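Local coordinates for protein putative phosphatase (Clostridium difficile, PDB 3SD7) that probably hydrolyses phosphate esters as a phosphatase of the haloacid dehalogenase-like hydrolase superfamily, at residues Y112-I118 with V232-K236. Sequence-based numbering, arbitrary orientation.
Sequences YENMKEI and VESIK
V232 presses its CG1 methyl against the backbone where the turn Y112-M115 runs into helix 115-124, 3.6 Å from M115 N, while its CB meets the carbonyl O of E113. A chi1 of 168° turns CG1, anti to the backbone N, onto the N114-M115 peptide and leaves CG2 to approach CB of Y112, whose ring leads away to an edge-to-face contact with Y212. M115, its chain bent, sets its CE methyl against both V232 CG1, at 3.9 Å, and I235 CD1. I118 closes the apolar patch: its CG2 rests 3.7 Å from CG of K236, against the aliphatic part of that lysine.

Polar groups border this patch. E233 bends at chi2 (-64°), bringing its carboxylate beside the amide of N114, and OE1 comes 3.0 Å from OE2 of E117, two acceptors that are not hydrogen-bonded, their carboxylate planes 54° apart. K236 NZ forms a salt bridge with E233 OE2 at 2.8 Å, the hydrogen bond within it being weak, and stays 4.0 Å from E117 OE2. One water accepts from N114 ND2 and E233 N.

The contact joins the N-terminal part of helix 115-124 to the chain leading into helix 235-239, just after 227-229, an outermost strand of the parallel sheet of this HAD-like fold. Apolar packing and a water bridge link them; the closeness of the two carboxylates could raise the pKa of one, and K236 probably offsets part of the repulsion.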
loop_
_atom_site.group_PDB
_atom_site.type_symbol
_atom_site.label_atom_id
_atom_site.label_comp_id
_atom_site.label_asym_id
_atom_site.label_seq_id
_atom_site.Cartn_x
_atom_site.Cartn_y
_atom_site.Cartn_z
ATOM N N TYR A 112 0.821 -2.416 -11.145
ATOM C CA TYR A 112 0.187 -3.681 -11.499
ATOM C C TYR A 112 -0.394 -3.584 -12.895
ATOM O O TYR A 112 -0.964 -2.561 -13.277
ATOM C CB TYR A 112 -0.833 -4.129 -10.458
ATOM C CG TYR A 112 -0.170 -4.593 -9.200
ATOM C CD1 TYR A 112 0.470 -5.825 -9.156
ATOM C CD2 TYR A 112 -0.173 -3.821 -8.038
ATOM C CE1 TYR A 112 1.118 -6.264 -7.995
ATOM C CE2 TYR A 112 0.483 -4.257 -6.865
ATOM C CZ TYR A 112 1.117 -5.495 -6.872
ATOM O OH TYR A 112 1.774 -5.977 -5.766
ATOM N N GLU A 113 -0.233 -4.654 -13.661
ATOM C CA GLU A 113 -0.753 -4.679 -14.999
ATOM C C GLU A 113 -2.255 -4.365 -14.985
ATOM O O GLU A 113 -2.989 -4.892 -14.159
ATOM C CB GLU A 113 -0.533 -6.058 -15.624
ATOM C CG GLU A 113 -0.581 -6.041 -17.082
ATOM C CD GLU A 113 0.664 -5.396 -17.685
ATOM O OE1 GLU A 113 0.533 -4.847 -18.772
ATOM O OE2 GLU A 113 1.765 -5.436 -17.064
ATOM N N ASN A 114 -2.649 -3.471 -15.882
ATOM C CA ASN A 114 -4.053 -3.036 -16.123
ATOM C C ASN A 114 -4.620 -2.035 -15.130
ATOM O O ASN A 114 -5.751 -1.578 -15.295
ATOM C CB ASN A 114 -4.988 -4.237 -16.247
ATOM C CG ASN A 114 -4.524 -5.215 -17.332
ATOM O OD1 ASN A 114 -4.134 -4.798 -18.427
ATOM N ND2 ASN A 114 -4.572 -6.521 -17.033
ATOM N N MET A 115 -3.830 -1.674 -14.136
ATOM C CA MET A 115 -4.327 -0.736 -13.126
ATOM C C MET A 115 -4.557 0.644 -13.731
ATOM O O MET A 115 -5.610 1.269 -13.488
ATOM C CB MET A 115 -3.404 -0.679 -11.928
ATOM C CG MET A 115 -3.965 0.210 -10.805
ATOM S SD MET A 115 -5.656 -0.100 -10.254
ATOM C CE MET A 115 -5.432 -1.631 -9.285
ATOM N N LYS A 116 -3.631 1.112 -14.575
ATOM C CA LYS A 116 -3.825 2.449 -15.160
ATOM C C LYS A 116 -5.155 2.507 -15.927
ATOM O O LYS A 116 -5.922 3.459 -15.782
ATOM C CB LYS A 116 -2.618 2.881 -15.990
ATOM C CG LYS A 116 -2.628 4.350 -16.325
ATOM C CD LYS A 116 -1.403 4.734 -17.137
ATOM C CE LYS A 116 -1.258 6.240 -17.216
ATOM N NZ LYS A 116 -2.483 6.915 -17.721
ATOM N N GLU A 117 -5.434 1.482 -16.734
ATOM C CA GLU A 117 -6.700 1.391 -17.461
ATOM C C GLU A 117 -7.921 1.432 -16.542
ATOM O O GLU A 117 -8.879 2.154 -16.826
ATOM C CB GLU A 117 -6.765 0.115 -18.331
ATOM C CG GLU A 117 -8.221 -0.255 -18.751
ATOM C CD GLU A 117 -8.340 -1.616 -19.421
ATOM O OE1 GLU A 117 -7.650 -1.820 -20.435
ATOM O OE2 GLU A 117 -9.155 -2.455 -18.947
ATOM N N ILE A 118 -7.916 0.672 -15.439
ATOM C CA ILE A 118 -9.105 0.668 -14.594
ATOM C C ILE A 118 -9.265 2.020 -13.896
ATOM O O ILE A 118 -10.384 2.511 -13.772
ATOM C CB ILE A 118 -9.200 -0.535 -13.613
ATOM C CG1 ILE A 118 -8.299 -0.357 -12.449
ATOM C CG2 ILE A 118 -9.058 -1.909 -14.351
ATOM C CD1 ILE A 118 -8.887 0.574 -11.415
ATOM N N VAL A 232 -6.595 -7.458 -11.142
ATOM C CA VAL A 232 -6.941 -6.059 -11.326
ATOM C C VAL A 232 -8.185 -5.880 -12.177
ATOM O O VAL A 232 -9.088 -5.113 -11.817
ATOM C CB VAL A 232 -5.734 -5.291 -11.906
ATOM C CG1 VAL A 232 -6.134 -3.901 -12.390
ATOM C CG2 VAL A 232 -4.596 -5.231 -10.868
ATOM N N GLU A 233 -8.249 -6.585 -13.302
ATOM C CA GLU A 233 -9.392 -6.448 -14.205
ATOM C C GLU A 233 -10.743 -6.720 -13.537
ATOM O O GLU A 233 -11.749 -6.101 -13.897
ATOM C CB GLU A 233 -9.229 -7.336 -15.453
ATOM C CG GLU A 233 -8.223 -6.806 -16.519
ATOM C CD GLU A 233 -8.632 -5.470 -17.177
ATOM O OE1 GLU A 233 -7.873 -4.974 -18.042
ATOM O OE2 GLU A 233 -9.694 -4.910 -16.841
ATOM N N SER A 234 -10.771 -7.644 -12.585
ATOM C CA SER A 234 -12.013 -7.960 -11.874
ATOM C C SER A 234 -12.563 -6.804 -11.016
ATOM O O SER A 234 -13.731 -6.830 -10.643
ATOM C CB SER A 234 -11.838 -9.208 -11.014
ATOM O OG SER A 234 -11.712 -10.339 -11.836
ATOM N N ILE A 235 -11.722 -5.820 -10.674
ATOM C CA ILE A 235 -12.187 -4.641 -9.930
ATOM C C ILE A 235 -13.331 -3.928 -10.703
ATOM O O ILE A 235 -14.314 -3.496 -10.092
ATOM C CB ILE A 235 -11.019 -3.682 -9.623
ATOM C CG1 ILE A 235 -10.075 -4.345 -8.610
ATOM C CG2 ILE A 235 -11.526 -2.338 -9.071
ATOM C CD1 ILE A 235 -8.761 -3.635 -8.377
ATOM N N LYS A 236 -13.205 -3.867 -12.032
ATOM C CA LYS A 236 -14.224 -3.266 -12.929
ATOM C C LYS A 236 -15.611 -3.860 -12.755
ATOM O O LYS A 236 -16.621 -3.160 -12.868
ATOM C CB LYS A 236 -13.890 -3.517 -14.410
ATOM C CG LYS A 236 -12.573 -2.999 -14.933
ATOM C CD LYS A 236 -12.445 -3.265 -16.443
ATOM C CE LYS A 236 -12.602 -4.733 -16.794
ATOM N NZ LYS A 236 -12.162 -5.016 -18.193
HETATM O O HOH W 1 -5.696 -8.171 -14.550
#